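Local coordinates for protein yahD a copper inducible hydrolase (Lactococcus lactis subsp. lactis, PDB 3OG9) that probably acts as a hydrolase of the alpha/beta-hydrolase fold, is induced by copper, and binds D-malate in a pocket, at residues E34-I39 with I105-S110; L117-F120 with N126-K129; M38-H43 with K203-T208. All coordinates share one frame; numbering follows the deposited sequence.

Contact 1 of 3, residues E34-I39 with I105-S110; sequences EIAEMI and IAIGYS. With MLT (D-malate), chain C.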
loop_
_atom_site.group_PDB
_atom_site.type_symbol
_atom_site.label_atom_id
_atom_site.label_comp_id
_atom_site.label_asym_id
_atom_site.label_seq_id
_atom_site.Cartn_x
_atom_site.Cartn_y
_atom_site.Cartn_z
ATOM N N GLU A 34 -13.611 -0.755 6.938
ATOM C CA GLU A 34 -14.175 -2.020 7.420
ATOM C C GLU A 34 -13.290 -3.199 7.119
ATOM O O GLU A 34 -13.208 -4.127 7.925
ATOM C CB GLU A 34 -15.585 -2.252 6.856
ATOM C CG GLU A 34 -16.615 -1.342 7.521
ATOM C CD GLU A 34 -18.035 -1.626 7.057
ATOM O OE1 GLU A 34 -18.246 -1.806 5.843
ATOM O OE2 GLU A 34 -18.933 -1.666 7.922
ATOM N N ILE A 35 -12.589 -3.158 5.984
ATOM C CA ILE A 35 -11.642 -4.209 5.641
ATOM C C ILE A 35 -10.508 -4.258 6.696
ATOM O O ILE A 35 -10.148 -5.343 7.198
ATOM C CB ILE A 35 -11.062 -3.996 4.189
ATOM C CG1 ILE A 35 -12.154 -4.124 3.125
ATOM C CG2 ILE A 35 -9.937 -4.983 3.831
ATOM C CD1 ILE A 35 -12.764 -5.411 3.089
ATOM N N ALA A 36 -9.921 -3.102 6.988
ATOM C CA ALA A 36 -8.835 -3.039 8.002
ATOM C C ALA A 36 -9.315 -3.537 9.362
ATOM O O ALA A 36 -8.585 -4.221 10.061
ATOM C CB ALA A 36 -8.292 -1.603 8.152
ATOM N N GLU A 37 -10.545 -3.174 9.727
ATOM C CA GLU A 37 -11.160 -3.651 10.952
ATOM C C GLU A 37 -11.278 -5.190 11.017
ATOM O O GLU A 37 -11.176 -5.752 12.101
ATOM C CB GLU A 37 -12.507 -2.963 11.191
ATOM C CG GLU A 37 -12.340 -1.528 11.701
ATOM C CD GLU A 37 -13.593 -0.653 11.570
ATOM O OE1 GLU A 37 -13.585 0.453 12.172
ATOM O OE2 GLU A 37 -14.583 -1.028 10.882
ATOM N N MET A 38 -11.456 -5.849 9.874
ATOM C CA MET A 38 -11.450 -7.326 9.817
ATOM C C MET A 38 -10.037 -7.922 9.882
ATOM O O MET A 38 -9.817 -8.958 10.522
ATOM C CB MET A 38 -12.183 -7.847 8.565
ATOM C CG MET A 38 -13.690 -7.649 8.596
ATOM S SD MET A 38 -14.636 -8.635 7.394
ATOM C CE MET A 38 -14.385 -10.277 8.073
ATOM N N ILE A 39 -9.084 -7.262 9.231
ATOM C CA ILE A 39 -7.713 -7.734 9.188
ATOM C C ILE A 39 -6.989 -7.597 10.537
ATOM O O ILE A 39 -6.275 -8.513 10.971
ATOM C CB ILE A 39 -6.936 -6.992 8.097
ATOM C CG1 ILE A 39 -7.504 -7.340 6.711
ATOM C CG2 ILE A 39 -5.405 -7.304 8.158
ATOM C CD1 ILE A 39 -6.929 -6.464 5.593
ATOM N N ILE A 105 1.575 -0.548 10.059
ATOM C CA ILE A 105 1.264 -1.611 9.111
ATOM C C ILE A 105 0.490 -0.928 7.989
ATOM O O ILE A 105 -0.598 -0.428 8.216
ATOM C CB ILE A 105 0.409 -2.692 9.731
ATOM C CG1 ILE A 105 1.135 -3.373 10.904
ATOM C CG2 ILE A 105 0.007 -3.774 8.676
ATOM C CD1 ILE A 105 0.120 -4.161 11.783
ATOM N N ALA A 106 1.079 -0.878 6.800
ATOM C CA ALA A 106 0.384 -0.320 5.636
ATOM C C ALA A 106 -0.486 -1.376 5.041
ATOM O O ALA A 106 -0.042 -2.525 4.853
ATOM C CB ALA A 106 1.372 0.198 4.563
ATOM N N ILE A 107 -1.734 -0.983 4.766
ATOM C CA ILE A 107 -2.717 -1.841 4.092
ATOM C C ILE A 107 -3.224 -1.044 2.902
ATOM O O ILE A 107 -3.842 0.008 3.070
ATOM C CB ILE A 107 -3.904 -2.226 5.024
ATOM C CG1 ILE A 107 -3.398 -2.937 6.308
ATOM C CG2 ILE A 107 -4.889 -3.149 4.252
ATOM C CD1 ILE A 107 -4.487 -3.215 7.349
ATOM N N GLY A 108 -2.917 -1.511 1.697
ATOM C CA GLY A 108 -3.291 -0.779 0.496
ATOM C C GLY A 108 -3.951 -1.701 -0.495
ATOM O O GLY A 108 -3.754 -2.938 -0.474
ATOM N N TYR A 109 -4.720 -1.110 -1.390
ATOM C CA TYR A 109 -5.345 -1.870 -2.456
ATOM C C TYR A 109 -5.026 -1.149 -3.772
ATOM O O TYR A 109 -5.276 0.047 -3.883
ATOM C CB TYR A 109 -6.846 -1.930 -2.203
ATOM C CG TYR A 109 -7.687 -2.496 -3.339
ATOM C CD1 TYR A 109 -7.195 -3.501 -4.175
ATOM C CD2 TYR A 109 -8.980 -2.014 -3.561
ATOM C CE1 TYR A 109 -7.978 -4.025 -5.214
ATOM C CE2 TYR A 109 -9.771 -2.527 -4.589
ATOM C CZ TYR A 109 -9.257 -3.513 -5.416
ATOM O OH TYR A 109 -10.047 -4.009 -6.431
ATOM N N SER A 110 -4.454 -1.877 -4.732
ATOM C CA SER A 110 -4.183 -1.335 -6.088
ATOM C C SER A 110 -3.342 -0.044 -6.049
ATOM O O SER A 110 -2.242 -0.045 -5.501
ATOM C CB SER A 110 -5.520 -1.150 -6.813
ATOM O OG SER A 110 -5.336 -1.086 -8.225
HETATM C C1 MLT C . -1.688 2.524 -10.470
HETATM O O1 MLT C . -1.934 3.648 -10.986
HETATM O O2 MLT C . -1.203 2.447 -9.315
HETATM C C2 MLT C . -1.952 1.255 -11.249
HETATM O O3 MLT C . -2.412 1.528 -12.561
HETATM C C3 MLT C . -2.926 0.333 -10.514
HETATM C C4 MLT C . -4.325 0.895 -10.412
HETATM O O4 MLT C . -5.272 0.084 -10.496
HETATM O O5 MLT C . -4.590 2.112 -10.230
#

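Contact 2 of 3, residues L117-F120 with N126-K129; sequences LNMF and NFDK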
loop_
_atom_site.group_PDB
_atom_site.type_symbol
_atom_site.label_atom_id
_atom_site.label_comp_id
_atom_site.label_asym_id
_atom_site.label_seq_id
_atom_site.Cartn_x
_atom_site.Cartn_y
_atom_site.Cartn_z
ATOM N N LEU A 117 4.205 0.384 -1.346
ATOM C CA LEU A 117 5.308 -0.473 -1.755
ATOM C C LEU A 117 6.471 0.329 -2.314
ATOM O O LEU A 117 7.638 0.058 -2.026
ATOM C CB LEU A 117 4.816 -1.459 -2.791
ATOM C CG LEU A 117 3.979 -2.596 -2.243
ATOM C CD1 LEU A 117 3.330 -3.309 -3.442
ATOM C CD2 LEU A 117 4.833 -3.550 -1.394
ATOM N N ASN A 118 6.145 1.356 -3.088
ATOM C CA ASN A 118 7.186 2.236 -3.605
ATOM C C ASN A 118 7.897 3.058 -2.509
ATOM O O ASN A 118 9.127 3.134 -2.499
ATOM C CB ASN A 118 6.609 3.132 -4.707
ATOM C CG ASN A 118 7.685 3.955 -5.409
ATOM O OD1 ASN A 118 7.956 5.087 -5.021
ATOM N ND2 ASN A 118 8.299 3.379 -6.440
ATOM N N MET A 119 7.130 3.651 -1.587
ATOM C CA MET A 119 7.693 4.371 -0.435
ATOM C C MET A 119 8.629 3.497 0.409
ATOM O O MET A 119 9.681 3.960 0.860
ATOM C CB MET A 119 6.575 4.905 0.447
ATOM C CG MET A 119 5.910 6.140 -0.185
ATOM S SD MET A 119 4.629 6.897 0.831
ATOM C CE MET A 119 3.603 5.501 1.232
ATOM N N PHE A 120 8.228 2.249 0.597
ATOM C CA PHE A 120 8.959 1.269 1.419
ATOM C C PHE A 120 10.295 0.988 0.735
ATOM O O PHE A 120 11.378 1.060 1.370
ATOM C CB PHE A 120 8.127 -0.007 1.450
ATOM C CG PHE A 120 8.523 -0.993 2.515
ATOM C CD1 PHE A 120 8.736 -0.578 3.826
ATOM C CD2 PHE A 120 8.614 -2.342 2.211
ATOM C CE1 PHE A 120 9.062 -1.502 4.844
ATOM C CE2 PHE A 120 8.930 -3.276 3.212
ATOM C CZ PHE A 120 9.149 -2.840 4.538
ATOM N N ASN A 126 9.603 3.951 7.042
ATOM C CA ASN A 126 9.995 2.701 7.685
ATOM C C ASN A 126 8.784 1.965 8.293
ATOM O O ASN A 126 8.682 1.811 9.526
ATOM C CB ASN A 126 11.044 3.004 8.757
ATOM C CG ASN A 126 11.702 1.747 9.307
ATOM O OD1 ASN A 126 11.940 0.772 8.584
ATOM N ND2 ASN A 126 11.971 1.761 10.594
ATOM N N PHE A 127 7.866 1.519 7.431
ATOM C CA PHE A 127 6.754 0.660 7.891
ATOM C C PHE A 127 7.295 -0.610 8.561
ATOM O O PHE A 127 8.332 -1.160 8.157
ATOM C CB PHE A 127 5.863 0.191 6.726
ATOM C CG PHE A 127 5.127 1.293 6.000
ATOM C CD1 PHE A 127 4.181 2.073 6.656
ATOM C CD2 PHE A 127 5.355 1.496 4.637
ATOM C CE1 PHE A 127 3.477 3.082 5.967
ATOM C CE2 PHE A 127 4.671 2.479 3.941
ATOM C CZ PHE A 127 3.733 3.281 4.606
ATOM N N ASP A 128 6.560 -1.107 9.544
ATOM C CA ASP A 128 6.914 -2.388 10.146
ATOM C C ASP A 128 6.546 -3.556 9.216
ATOM O O ASP A 128 7.332 -4.505 9.045
ATOM C CB ASP A 128 6.235 -2.552 11.504
ATOM C CG ASP A 128 6.632 -3.852 12.177
ATOM O OD1 ASP A 128 7.853 -4.061 12.346
ATOM O OD2 ASP A 128 5.738 -4.665 12.499
ATOM N N LYS A 129 5.341 -3.477 8.632
ATOM C CA LYS A 129 4.823 -4.505 7.703
ATOM C C LYS A 129 4.000 -3.842 6.615
ATOM O O LYS A 129 3.546 -2.704 6.792
ATOM C CB LYS A 129 3.866 -5.450 8.413
ATOM C CG LYS A 129 4.474 -6.262 9.481
ATOM C CD LYS A 129 3.477 -7.180 10.088
ATOM C CE LYS A 129 4.189 -8.054 11.064
ATOM N NZ LYS A 129 4.758 -7.291 12.220
#

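Contact 3 of 3, residues M38-H43 with K203-T208; sequences MIAPSH and KWLTET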
loop_
_atom_site.group_PDB
_atom_site.type_symbol
_atom_site.label_atom_id
_atom_site.label_comp_id
_atom_site.label_asym_id
_atom_site.label_seq_id
_atom_site.Cartn_x
_atom_site.Cartn_y
_atom_site.Cartn_z
ATOM N N MET A 38 -11.456 -5.849 9.874
ATOM C CA MET A 38 -11.450 -7.326 9.817
ATOM C C MET A 38 -10.037 -7.922 9.882
ATOM O O MET A 38 -9.817 -8.958 10.522
ATOM C CB MET A 38 -12.183 -7.847 8.565
ATOM C CG MET A 38 -13.690 -7.649 8.596
ATOM S SD MET A 38 -14.636 -8.635 7.394
ATOM C CE MET A 38 -14.385 -10.277 8.073
ATOM N N ILE A 39 -9.084 -7.262 9.231
ATOM C CA ILE A 39 -7.713 -7.734 9.188
ATOM C C ILE A 39 -6.989 -7.597 10.537
ATOM O O ILE A 39 -6.275 -8.513 10.971
ATOM C CB ILE A 39 -6.936 -6.992 8.097
ATOM C CG1 ILE A 39 -7.504 -7.340 6.711
ATOM C CG2 ILE A 39 -5.405 -7.304 8.158
ATOM C CD1 ILE A 39 -6.929 -6.464 5.593
ATOM N N ALA A 40 -7.160 -6.444 11.175
ATOM C CA ALA A 40 -6.438 -6.123 12.402
ATOM C C ALA A 40 -7.405 -5.537 13.417
ATOM O O ALA A 40 -7.381 -4.326 13.647
ATOM C CB ALA A 40 -5.322 -5.125 12.094
ATOM N N PRO A 41 -8.289 -6.378 14.003
ATOM C CA PRO A 41 -9.291 -5.852 14.935
ATOM C C PRO A 41 -8.657 -5.059 16.079
ATOM O O PRO A 41 -7.634 -5.493 16.621
ATOM C CB PRO A 41 -9.967 -7.129 15.490
ATOM C CG PRO A 41 -9.843 -8.112 14.382
ATOM C CD PRO A 41 -8.441 -7.843 13.825
ATOM N N SER A 42 -9.257 -3.910 16.415
ATOM C CA SER A 42 -8.850 -3.074 17.559
ATOM C C SER A 42 -7.648 -2.141 17.280
ATOM O O SER A 42 -7.316 -1.305 18.119
ATOM C CB SER A 42 -8.545 -3.918 18.821
ATOM O OG SER A 42 -9.542 -4.882 19.153
ATOM N N HIS A 43 -6.979 -2.291 16.135
ATOM C CA HIS A 43 -5.801 -1.455 15.863
ATOM C C HIS A 43 -6.248 -0.050 15.460
ATOM O O HIS A 43 -7.219 0.092 14.736
ATOM C CB HIS A 43 -4.919 -2.062 14.757
ATOM C CG HIS A 43 -4.178 -3.301 15.179
ATOM N ND1 HIS A 43 -2.802 -3.367 15.206
ATOM C CD2 HIS A 43 -4.616 -4.527 15.558
ATOM C CE1 HIS A 43 -2.422 -4.576 15.594
ATOM N NE2 HIS A 43 -3.502 -5.306 15.797
ATOM N N LYS A 203 -5.242 -13.831 8.649
ATOM C CA LYS A 203 -4.537 -14.995 9.183
ATOM C C LYS A 203 -3.030 -14.764 9.227
ATOM O O LYS A 203 -2.354 -15.047 10.230
ATOM C CB LYS A 203 -4.890 -16.229 8.366
ATOM C CG LYS A 203 -4.192 -17.528 8.800
ATOM C CD LYS A 203 -4.882 -18.699 8.072
ATOM C CE LYS A 203 -3.937 -19.828 7.747
ATOM N NZ LYS A 203 -3.046 -20.130 8.895
ATOM N N TRP A 204 -2.492 -14.241 8.138
ATOM C CA TRP A 204 -1.065 -13.921 8.065
ATOM C C TRP A 204 -0.649 -12.947 9.166
ATOM O O TRP A 204 0.361 -13.173 9.844
ATOM C CB TRP A 204 -0.740 -13.321 6.711
ATOM C CG TRP A 204 0.681 -12.851 6.544
ATOM C CD1 TRP A 204 1.762 -13.617 6.222
ATOM C CD2 TRP A 204 1.157 -11.503 6.646
ATOM N NE1 TRP A 204 2.888 -12.831 6.106
ATOM C CE2 TRP A 204 2.550 -11.528 6.362
ATOM C CE3 TRP A 204 0.552 -10.278 6.948
ATOM C CZ2 TRP A 204 3.340 -10.382 6.377
ATOM C CZ3 TRP A 204 1.360 -9.104 6.943
ATOM C CH2 TRP A 204 2.723 -9.175 6.634
ATOM N N LEU A 205 -1.448 -11.903 9.394
ATOM C CA LEU A 205 -1.123 -10.958 10.459
ATOM C C LEU A 205 -1.066 -11.608 11.852
ATOM O O LEU A 205 -0.153 -11.296 12.621
ATOM C CB LEU A 205 -2.075 -9.751 10.468
ATOM C CG LEU A 205 -1.598 -8.545 11.288
ATOM C CD1 LEU A 205 -0.279 -7.955 10.789
ATOM C CD2 LEU A 205 -2.644 -7.460 11.253
ATOM N N THR A 206 -2.016 -12.502 12.172
ATOM C CA THR A 206 -1.945 -13.297 13.434
ATOM C C THR A 206 -0.653 -14.115 13.588
ATOM O O THR A 206 -0.170 -14.335 14.703
ATOM C CB THR A 206 -3.161 -14.259 13.645
ATOM O OG1 THR A 206 -3.019 -15.448 12.846
ATOM C CG2 THR A 206 -4.453 -13.558 13.320
ATOM N N GLU A 207 -0.102 -14.562 12.467
ATOM C CA GLU A 207 1.146 -15.331 12.457
ATOM C C GLU A 207 2.366 -14.466 12.576
ATOM O O GLU A 207 3.360 -14.880 13.163
ATOM C CB GLU A 207 1.259 -16.160 11.178
ATOM C CG GLU A 207 0.185 -17.203 11.090
ATOM C CD GLU A 207 0.057 -17.809 9.714
ATOM O OE1 GLU A 207 0.957 -17.594 8.879
ATOM O OE2 GLU A 207 -0.950 -18.503 9.466
ATOM N N THR A 208 2.334 -13.279 11.971
ATOM C CA THR A 208 3.529 -12.416 11.925
ATOM C C THR A 208 3.521 -11.289 12.955
ATOM O O THR A 208 4.584 -10.780 13.327
ATOM C CB THR A 208 3.739 -11.762 10.537
ATOM O OG1 THR A 208 2.572 -11.013 10.176
ATOM C CG2 THR A 208 4.045 -12.803 9.470
#

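Contact 1 of 3, residues E34-I39 with I105-S110
The ends of Ile39 and Ile107 meet tip to tip. CD1 of Ile39 meets the branch methyl CG2 of Ile107 at 4.1 Å. Ile107 divides its two arms between two helix residues. CG2 stands anti to its own backbone N and faces Ile39. CD1 of Ile107, at the end of an extended chain (chi2 174°), lies 4.2 Å from CB of Ala36. The two helix residues are one turn apart, so Ile107 is met by successive turns of helix 33-39. Ala36 is small, and this fits the close approach of helix and strand: its CA is 7.4 Å from CA of Ile107. All three side chains are buried and apolar, and the contact rests on van der Waals packing alone. The packing is widened by Leu21 of strand 19-22, Phe133 of strand 129-133 and Val198 of helix 195-208. The strand leads on to Ser110, which takes no part in this packing. Its backbone is strained, with phi 55° and psi -120°. Its OG is hydrogen-bonded to His191 NE2 and lies 2.6 Å from O4 of the bound D-malate. A helix on a central strand that ends in a sharp strand-to-helix turn is typical of the alpha/beta-hydrolase fold. The turn, with Gly108, Ser110 and Gly112, is consistent with the nucleophile elbow of that family.

Contact 2 of 3, residues L117-F120 with N126-K129
Phe120 and Phe127 make the larger part of the apolar contact, with their side chains set aslant to each other. CD1 of Phe120 comes to the edge of the Phe127 ring, near its plane, 4.0 Å from CD2. CB of Phe127 stands off one face of the Phe120 ring, near the CD1-CE1 rim, 4.1 Å from CE1. From the same helix, methyl CE of Met119 also sits at the rim of the Phe127 ring, 4.0 Å from CZ; the bend at chi3 (-51°) turns the methyl that way. These residues belong to the turn of the alpha/beta-hydrolase fold in which helix 111-121, the helix after the probable nucleophile elbow, runs out and the chain returns to enter strand 129-133. Ile130, Leu147 and Cys180 pack on Phe120, and Leu86 of helix 76-97 packs on Met119. One polar atom sits at this apolar contact: the carbonyl O of Phe127 lies near the plane of the Phe120 ring, 3.4 Å from CE1, and accepts a hydrogen bond from Lys150 NZ. With an alanine in place of Phe120, a gap would probably open beside the Phe127 ring and leave it freer to turn. Within the returning segment, Lys129 NZ forms a salt bridge with Asp128 OD2 at 2.8 Å, from the syn side and tilted 27° from the carboxylate plane. The aliphatic part of Lys129 runs against Trp204 and Leu205 of helix 195-208.

Contact 3 of 3, residues M38-H43 with K203-T208
Beside Leu205, whose methyl meets Ala40, the indole of Trp204 has Thr208 OG1 over the centre of one face. Thr208 has two conformers and this holds for one of them, so the placing is less sure. The Trp204 rings also meet Phe153, with the planes at about 55°. The imidazole of His43 is held at both nitrogens, by Ala17 O at ND1 and by Lys209 NZ at NE2. The contact between the segments is made by one methyl. Leu205 CD2 packs 3.7 Å from CB of Ala40 and 3.8 Å from the carbonyl O of Ile39. CG2 of Ile39 lies 4.2 Å from the same CD2, and the two side chains lie roughly perpendicular. The CG of Leu205 is anti to the backbone N (chi1 -164°). This carries the branched end out to the place where helix 33-39 stops and the chain makes a type II turn from Ala40 to His43. Lys203 O accepts from both Glu207 N and Thr206 OG1; the hydroxyl meets a lone pair, in the carbonyl plane, at 2.7 Å from Thr206 OG1 to Lys203 O. Lys203 NZ forms a salt bridge with Glu207 OE2. The contact thus joins the end of helix 33-39 to the last turns of helix 195-208. Leu19 of strand 19-22 lies against Ala40 and His43, and Ile131 of strand 129-133 lies against Ile39 and Trp204.

Overall arrangement
Contacts 1 and 3 start from the same helix, 33-39, and their centres are 10 Å apart. Contact 1 sets that helix on strand 105-109, fourth across the mixed seven-stranded sheet. Contact 3 ties its end to the C-terminal helix 195-208. Ile105 CD1 and Leu205 CD1, 3.9 Å apart, link the two. Contact 2 follows contact 1 along the chain, and both its segments fall between those of contact 3 in sequence. Its centre is 14 Å from contact 1 and 17 Å from contact 3. Strand 129-133 lies beside 105-109, and Ala106 N probably bonds to Lys129 O. Contact 1 alone includes the strand that runs on to Ser110 at the malate pocket; contacts 2 and 3 are packing away from it.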